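PDB 7D5M: oxidoreductase from Azotobacter vinelandii, which binds NAD(+) and, as a homologue of inositol dehydrogenase in the Gfo/Idh/MocA family, probably oxidises a polyol or sugar substrate. Local coordinates for residues Tyr201-Val206 / Cys228-Phe233; Ala341-Ala346 / Leu358-Ile363. One frame throughout, in Å; residues are numbered along the deposited sequence.

Contact 1: residues Tyr201-Val206 / Cys228-Phe233; sequences YVLGDV and CSRQSF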
ATOM      1  N   TYR A 201     -18.417 -25.570   6.998  1.00 14.34           N
ATOM      2  CA  TYR A 201     -17.419 -25.368   5.926  1.00 14.02           C
ATOM      3  C   TYR A 201     -16.447 -24.272   6.392  1.00 13.15           C
ATOM      4  O   TYR A 201     -15.435 -24.636   7.014  1.00 12.94           O
ATOM      5  CB  TYR A 201     -18.071 -25.159   4.555  1.00 14.77           C
ATOM      6  CG  TYR A 201     -17.073 -24.681   3.533  1.00 15.30           C
ATOM      7  CD1 TYR A 201     -15.745 -25.073   3.611  1.00 16.03           C
ATOM      8  CD2 TYR A 201     -17.431 -23.811   2.516  1.00 16.16           C
ATOM      9  CE1 TYR A 201     -14.801 -24.614   2.709  1.00 16.82           C
ATOM     10  CE2 TYR A 201     -16.502 -23.359   1.592  1.00 16.41           C
ATOM     11  CZ  TYR A 201     -15.183 -23.758   1.692  1.00 16.99           C
ATOM     12  OH  TYR A 201     -14.250 -23.286   0.809  1.00 17.78           O
ATOM     13  N   VAL A 202     -16.717 -22.987   6.144  1.00 12.65           N
ATOM     14  CA  VAL A 202     -15.659 -21.940   6.317  1.00 11.85           C
ATOM     15  C   VAL A 202     -15.268 -21.734   7.791  1.00 12.05           C
ATOM     16  O   VAL A 202     -14.112 -21.336   8.018  1.00 12.16           O
ATOM     17  CB  VAL A 202     -15.993 -20.604   5.625  1.00 11.93           C
ATOM     18  CG1 VAL A 202     -16.001 -20.781   4.113  1.00 12.19           C
ATOM     19  CG2 VAL A 202     -17.267 -19.956   6.137  1.00 11.74           C
ATOM     20  N   LEU A 203     -16.149 -21.958   8.770  1.00 11.61           N
ATOM     21  CA  LEU A 203     -15.768 -21.778  10.201  1.00 11.97           C
ATOM     22  C   LEU A 203     -14.553 -22.662  10.490  1.00 12.20           C
ATOM     23  O   LEU A 203     -13.531 -22.157  11.006  1.00 12.29           O
ATOM     24  CB  LEU A 203     -16.948 -22.155  11.097  1.00 12.13           C
ATOM     25  CG  LEU A 203     -18.093 -21.145  11.117  1.00 11.97           C
ATOM     26  CD1 LEU A 203     -19.357 -21.788  11.676  1.00 12.42           C
ATOM     27  CD2 LEU A 203     -17.717 -19.903  11.902  1.00 12.23           C
ATOM     28  N   GLY A 204     -14.669 -23.938  10.134  1.00 12.68           N
ATOM     29  CA  GLY A 204     -13.630 -24.957  10.355  1.00 13.27           C
ATOM     30  C   GLY A 204     -12.484 -24.798   9.381  1.00 14.36           C
ATOM     31  O   GLY A 204     -11.319 -24.995   9.787  1.00 15.44           O
ATOM     32  N   ASP A 205     -12.782 -24.456   8.130  1.00 14.04           N
ATOM     33  CA  ASP A 205     -11.772 -24.496   7.044  1.00 13.90           C
ATOM     34  C   ASP A 205     -10.823 -23.300   7.184  1.00 13.37           C
ATOM     35  O   ASP A 205      -9.596 -23.467   6.996  1.00 12.15           O
ATOM     36  CB  ASP A 205     -12.427 -24.518   5.667  1.00 14.51           C
ATOM     37  CG  ASP A 205     -11.458 -24.909   4.573  1.00 15.42           C
ATOM     38  OD1 ASP A 205     -10.951 -26.037   4.630  1.00 16.38           O
ATOM     39  OD2 ASP A 205     -11.190 -24.071   3.692  1.00 16.40           O
ATOM     40  N   VAL A 206     -11.361 -22.117   7.473  1.00 12.79           N
ATOM     41  CA  VAL A 206     -10.521 -20.887   7.453  1.00 12.42           C
ATOM     42  C   VAL A 206     -10.658 -20.100   8.759  1.00 11.67           C
ATOM     43  O   VAL A 206      -9.640 -19.593   9.217  1.00 11.51           O
ATOM     44  CB  VAL A 206     -10.791 -20.047   6.190  1.00 12.31           C
ATOM     45  CG1 VAL A 206     -10.322 -20.782   4.935  1.00 12.41           C
ATOM     46  CG2 VAL A 206     -12.245 -19.622   6.067  1.00 12.54           C
ATOM     47  N   CYS A 228     -22.943 -16.653  16.601  1.00 15.10           N
ATOM     48  CA  CYS A 228     -22.517 -16.876  15.207  1.00 14.26           C
ATOM     49  C   CYS A 228     -23.735 -16.845  14.290  1.00 14.80           C
ATOM     50  O   CYS A 228     -24.706 -17.594  14.521  1.00 13.29           O
ATOM     51  CB  CYS A 228     -21.742 -18.174  15.059  1.00 14.11           C
ATOM     52  SG  CYS A 228     -21.253 -18.507  13.349  1.00 13.89           S
ATOM     53  N   SER A 229     -23.663 -15.988  13.284  1.00 14.69           N
ATOM     54  CA  SER A 229     -24.620 -15.917  12.166  1.00 15.35           C
ATOM     55  C   SER A 229     -23.902 -16.416  10.909  1.00 14.80           C
ATOM     56  O   SER A 229     -22.840 -15.860  10.575  1.00 13.99           O
ATOM     57  CB  SER A 229     -25.142 -14.517  12.038  1.00 17.06           C
ATOM     58  OG  SER A 229     -25.636 -14.300  10.740  1.00 19.89           O
ATOM     59  N   ARG A 230     -24.418 -17.466  10.272  1.00 13.93           N
ATOM     60  CA  ARG A 230     -23.756 -18.099   9.109  1.00 13.99           C
ATOM     61  C   ARG A 230     -24.734 -18.207   7.942  1.00 13.77           C
ATOM     62  O   ARG A 230     -25.959 -18.347   8.170  1.00 13.65           O
ATOM     63  CB  ARG A 230     -23.136 -19.441   9.501  1.00 14.09           C
ATOM     64  CG  ARG A 230     -24.112 -20.608   9.585  1.00 14.79           C
ATOM     65  CD  ARG A 230     -23.412 -21.876  10.050  1.00 15.15           C
ATOM     66  NE  ARG A 230     -24.333 -22.975  10.323  1.00 15.51           N
ATOM     67  CZ  ARG A 230     -24.047 -24.277  10.226  1.00 15.79           C
ATOM     68  NH1 ARG A 230     -22.861 -24.692   9.800  1.00 15.31           N
ATOM     69  NH2 ARG A 230     -24.973 -25.171  10.543  1.00 15.70           N
ATOM     70  N   GLN A 231     -24.183 -18.146   6.733  1.00 13.52           N
ATOM     71  CA  GLN A 231     -24.958 -18.140   5.473  1.00 13.71           C
ATOM     72  C   GLN A 231     -24.363 -19.152   4.499  1.00 13.83           C
ATOM     73  O   GLN A 231     -23.136 -19.390   4.522  1.00 14.02           O
ATOM     74  CB  GLN A 231     -24.972 -16.742   4.852  1.00 13.96           C
ATOM     75  CG  GLN A 231     -25.435 -15.648   5.803  1.00 14.19           C
ATOM     76  CD  GLN A 231     -24.354 -15.183   6.747  1.00 14.31           C
ATOM     77  OE1 GLN A 231     -23.199 -15.029   6.358  1.00 14.75           O
ATOM     78  NE2 GLN A 231     -24.734 -14.922   7.990  1.00 14.80           N
ATOM     79  N   SER A 232     -25.224 -19.719   3.657  1.00 14.53           N
ATOM     80  CA  SER A 232     -24.852 -20.475   2.444  1.00 14.76           C
ATOM     81  C   SER A 232     -25.280 -19.625   1.246  1.00 15.48           C
ATOM     82  O   SER A 232     -26.458 -19.703   0.836  1.00 15.65           O
ATOM     83  CB  SER A 232     -25.476 -21.855   2.438  1.00 15.27           C
ATOM     84  OG  SER A 232     -25.289 -22.509   3.687  1.00 16.50           O
ATOM     85  N   PHE A 233     -24.393 -18.754   0.759  1.00 15.11           N
ATOM     86  CA  PHE A 233     -24.705 -17.856  -0.385  1.00 15.53           C
ATOM     87  C   PHE A 233     -24.806 -18.686  -1.665  1.00 15.89           C
ATOM     88  O   PHE A 233     -25.678 -18.401  -2.502  1.00 16.73           O
ATOM     89  CB  PHE A 233     -23.704 -16.708  -0.467  1.00 14.90           C
ATOM     90  CG  PHE A 233     -23.967 -15.614   0.536  1.00 14.94           C
ATOM     91  CD1 PHE A 233     -25.092 -14.803   0.427  1.00 14.71           C
ATOM     92  CD2 PHE A 233     -23.101 -15.395   1.593  1.00 14.47           C
ATOM     93  CE1 PHE A 233     -25.334 -13.798   1.350  1.00 14.70           C
ATOM     94  CE2 PHE A 233     -23.356 -14.400   2.527  1.00 14.05           C
ATOM     95  CZ  PHE A 233     -24.466 -13.594   2.399  1.00 14.58           C
TER

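Contact 2: residues Ala341-Ala346 / Leu358-Ile363; sequences AMAMDA and LRYPDI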
ATOM      1  N   ALA A 341       9.506 -32.274  15.427  1.00 11.21           N
ATOM      2  CA  ALA A 341      10.601 -33.270  15.471  1.00 11.64           C
ATOM      3  C   ALA A 341      11.321 -33.176  16.825  1.00 12.61           C
ATOM      4  O   ALA A 341      11.564 -34.216  17.453  1.00 13.42           O
ATOM      5  CB  ALA A 341      11.549 -33.066  14.311  1.00 11.22           C
ATOM      6  N   MET A 342      11.662 -31.974  17.279  1.00 13.24           N
ATOM      7  CA  MET A 342      12.356 -31.818  18.589  1.00 13.94           C
ATOM      8  C   MET A 342      11.477 -32.367  19.723  1.00 13.99           C
ATOM      9  O   MET A 342      12.026 -33.015  20.635  1.00 13.75           O
ATOM     10  CB  MET A 342      12.705 -30.357  18.866  1.00 14.08           C
ATOM     11  CG  MET A 342      13.800 -29.852  17.956  1.00 14.70           C
ATOM     12  SD  MET A 342      14.213 -28.125  18.268  1.00 15.47           S
ATOM     13  CE  MET A 342      15.231 -28.280  19.735  1.00 17.20           C
ATOM     14  N   ALA A 343      10.162 -32.124  19.683  1.00 13.75           N
ATOM     15  CA  ALA A 343       9.217 -32.550  20.741  1.00 13.80           C
ATOM     16  C   ALA A 343       9.124 -34.079  20.750  1.00 13.83           C
ATOM     17  O   ALA A 343       9.135 -34.688  21.844  1.00 13.88           O
ATOM     18  CB  ALA A 343       7.864 -31.908  20.524  1.00 14.14           C
ATOM     19  N   MET A 344       9.034 -34.689  19.570  1.00 13.36           N
ATOM     20  CA  MET A 344       8.925 -36.159  19.419  1.00 13.96           C
ATOM     21  C   MET A 344      10.209 -36.802  19.954  1.00 14.70           C
ATOM     22  O   MET A 344      10.118 -37.750  20.776  1.00 14.34           O
ATOM     23  CB  MET A 344       8.714 -36.533  17.954  1.00 13.68           C
ATOM     24  CG  MET A 344       7.363 -36.088  17.445  1.00 13.93           C
ATOM     25  SD  MET A 344       7.213 -36.352  15.676  1.00 13.54           S
ATOM     26  CE  MET A 344       5.632 -35.558  15.376  1.00 14.04           C
ATOM     27  N   ASP A 345      11.358 -36.288  19.527  1.00 14.12           N
ATOM     28  CA  ASP A 345      12.690 -36.795  19.948  1.00 14.56           C
ATOM     29  C   ASP A 345      12.851 -36.600  21.461  1.00 14.89           C
ATOM     30  O   ASP A 345      13.304 -37.566  22.116  1.00 16.35           O
ATOM     31  CB  ASP A 345      13.817 -36.108  19.176  1.00 14.40           C
ATOM     32  CG  ASP A 345      15.191 -36.533  19.655  1.00 15.00           C
ATOM     33  OD1 ASP A 345      15.576 -37.678  19.371  1.00 15.30           O
ATOM     34  OD2 ASP A 345      15.829 -35.724  20.338  1.00 16.04           O
ATOM     35  N   ALA A 346      12.482 -35.428  21.988  1.00 15.31           N
ATOM     36  CA  ALA A 346      12.568 -35.087  23.431  1.00 16.24           C
ATOM     37  C   ALA A 346      11.694 -36.057  24.233  1.00 17.99           C
ATOM     38  O   ALA A 346      12.097 -36.428  25.365  1.00 19.01           O
ATOM     39  CB  ALA A 346      12.177 -33.656  23.691  1.00 16.59           C
ATOM     40  N   LEU A 358       9.331 -25.851  24.595  1.00 27.49           N
ATOM     41  CA  LEU A 358       8.861 -25.887  23.183  1.00 26.45           C
ATOM     42  C   LEU A 358       7.416 -25.384  23.114  1.00 25.40           C
ATOM     43  O   LEU A 358       6.586 -25.830  23.926  1.00 27.01           O
ATOM     44  CB  LEU A 358       8.953 -27.305  22.616  1.00 25.91           C
ATOM     45  CG  LEU A 358      10.362 -27.815  22.328  1.00 26.35           C
ATOM     46  CD1 LEU A 358      10.332 -29.303  22.023  1.00 26.24           C
ATOM     47  CD2 LEU A 358      11.006 -27.038  21.186  1.00 26.48           C
ATOM     48  N   ARG A 359       7.160 -24.481  22.172  1.00 25.14           N
ATOM     49  CA  ARG A 359       5.819 -23.927  21.866  1.00 24.61           C
ATOM     50  C   ARG A 359       5.467 -24.317  20.435  1.00 21.58           C
ATOM     51  O   ARG A 359       6.191 -23.918  19.509  1.00 21.40           O
ATOM     52  CB  ARG A 359       5.811 -22.400  21.985  1.00 27.70           C
ATOM     53  CG  ARG A 359       6.225 -21.873  23.352  1.00 31.62           C
ATOM     54  CD  ARG A 359       5.105 -21.904  24.375  1.00 34.97           C
ATOM     55  NE  ARG A 359       5.599 -21.503  25.691  1.00 37.99           N
ATOM     56  CZ  ARG A 359       6.222 -22.306  26.554  1.00 39.43           C
ATOM     57  NH1 ARG A 359       6.436 -23.578  26.260  1.00 38.91           N
ATOM     58  NH2 ARG A 359       6.634 -21.831  27.716  1.00 41.63           N
ATOM     59  N   TYR A 360       4.372 -25.044  20.252  1.00 19.07           N
ATOM     60  CA  TYR A 360       3.866 -25.389  18.906  1.00 16.67           C
ATOM     61  C   TYR A 360       2.383 -25.711  19.016  1.00 15.00           C
ATOM     62  O   TYR A 360       1.884 -26.048  20.094  1.00 13.83           O
ATOM     63  CB  TYR A 360       4.680 -26.540  18.316  1.00 16.67           C
ATOM     64  CG  TYR A 360       4.734 -27.759  19.196  1.00 17.05           C
ATOM     65  CD1 TYR A 360       3.763 -28.744  19.119  1.00 16.93           C
ATOM     66  CD2 TYR A 360       5.727 -27.903  20.146  1.00 17.70           C
ATOM     67  CE1 TYR A 360       3.787 -29.852  19.951  1.00 17.87           C
ATOM     68  CE2 TYR A 360       5.770 -29.005  20.983  1.00 18.32           C
ATOM     69  CZ  TYR A 360       4.804 -29.986  20.881  1.00 18.29           C
ATOM     70  OH  TYR A 360       4.859 -31.067  21.707  1.00 20.39           O
ATOM     71  N   PRO A 361       1.646 -25.617  17.895  1.00 13.56           N
ATOM     72  CA  PRO A 361       0.243 -26.007  17.872  1.00 13.53           C
ATOM     73  C   PRO A 361       0.134 -27.515  18.110  1.00 13.10           C
ATOM     74  O   PRO A 361       0.694 -28.290  17.358  1.00 13.18           O
ATOM     75  CB  PRO A 361      -0.282 -25.614  16.485  1.00 13.25           C
ATOM     76  CG  PRO A 361       0.867 -24.924  15.783  1.00 13.62           C
ATOM     77  CD  PRO A 361       2.125 -25.133  16.592  1.00 13.73           C
ATOM     78  N   ASP A 362      -0.564 -27.884  19.175  1.00 13.10           N
ATOM     79  CA  ASP A 362      -0.532 -29.262  19.719  1.00 14.37           C
ATOM     80  C   ASP A 362      -1.960 -29.799  19.848  1.00 14.09           C
ATOM     81  O   ASP A 362      -2.907 -29.191  19.327  1.00 12.83           O
ATOM     82  CB  ASP A 362       0.217 -29.273  21.052  1.00 15.65           C
ATOM     83  CG  ASP A 362      -0.397 -28.398  22.130  1.00 17.07           C
ATOM     84  OD1 ASP A 362      -1.512 -27.863  21.914  1.00 17.40           O
ATOM     85  OD2 ASP A 362       0.261 -28.228  23.173  1.00 20.08           O
ATOM     86  N   ILE A 363      -2.094 -30.925  20.535  1.00 14.23           N
ATOM     87  CA  ILE A 363      -3.398 -31.606  20.739  1.00 14.71           C
ATOM     88  C   ILE A 363      -4.391 -30.604  21.345  1.00 14.17           C
ATOM     89  O   ILE A 363      -5.565 -30.604  20.940  1.00 14.74           O
ATOM     90  CB  ILE A 363      -3.208 -32.869  21.606  1.00 14.69           C
ATOM     91  CG1 ILE A 363      -4.489 -33.704  21.670  1.00 15.85           C
ATOM     92  CG2 ILE A 363      -2.700 -32.517  22.998  1.00 15.45           C
ATOM     93  CD1 ILE A 363      -4.936 -34.264  20.332  1.00 15.77           C
TER

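Contact 1: residues Tyr201-Val206 / Cys228-Phe233
L203 and C228 meet without an aromatic ring between them; the rings of Y201 and F233 rest instead on residues of their own segments: V202 CG1 lies 3.6 Å above one face of Y201, and Q231 CB covers one face of F233, each offset toward the ring's rim. The guanidinium of R230 is held by acids, NH1 by E241 and NH2 by D381. L203 straddles the sulfur with its isopropyl fork, CD1 and CD2 each 4.1 Å from C228 SG. With SG anti to the backbone N (chi1 178°), the thiol extends from strand 223-231 to the start of helix 202-217. Beside it only the alkyl part of R230 approaches, its CD 4.4 Å from L203 CD1. W372 on helix 363-381 and A244 on strand 243-250 also pack on L203, so the leucine is buried where two helices meet the mixed sheet of the C-terminal domain. No hydrogen bond crosses. Instead E241 bridges the segments, OE1 in a salt bridge with R230 NH1 and OE2 accepting from L203 N in the first helical turn. A loose apolar touch is thus paired with a shared carboxylate, whose negative charge is probably stabilised by the arginine and the helix start.

Contact 2: residues Ala341-Ala346 / Leu358-Ile363
An apolar helix-on-loop contact joins M342 and A343, on helix 329-349, to L358 and Y360, in the linker between helices 352-357 and 363-381. L358 does most of the touching through one branch. Its CD1 comes down on the helix backbone, 3.7 Å from A343 CA, and also meets side chains on two successive residues, at 3.9 Å from A343 CB and 4.1 Å from M342 CB. Placing CG beside the backbone N and anti to the carbonyl carbon (chi1 -72°) directs this methyl to the helix. Y360 approaches the same alanine obliquely: its CE2 is 3.6 Å from A343 CB, and its OH closer still, at 3.3 Å. The small methyl therefore faces both the leucine and the phenol end. L358 CB lies in the plane of the Y360 ring at its edge, so the two linker side chains also pack against each other. No hydrogen bond crosses the segments. Around this contact, L355 of helix 352-357 adds to the cover of A343, while M344 turns to F39, H110 and V112 on strands of the parallel Rossmann sheet. The linker itself pairs P361 through its backbone with V140 on strand 138-140, and D362 OD1 then caps A365 N as helix 363-381 begins.

How the contacts relate
Contact 1 is buried, at the mixed sheet of the C-terminal domain, whereas contact 2 is partly buried on the Rossmann side; their centres are about 30 Å apart, on opposite sides of the chain's centre. They do not touch, but helix 363-381 relates to both: it packs on 228-233 and on L203, and it starts from the linker at 358-363. Both are apolar across their segments, yet 201-206/228-233 adds salt bridges to R230 and a carboxylate shared between the segments, and 341-346/358-363 joins by methyl and phenol packing. Another subunit reaches 228-233, while no other chain touches contact 2.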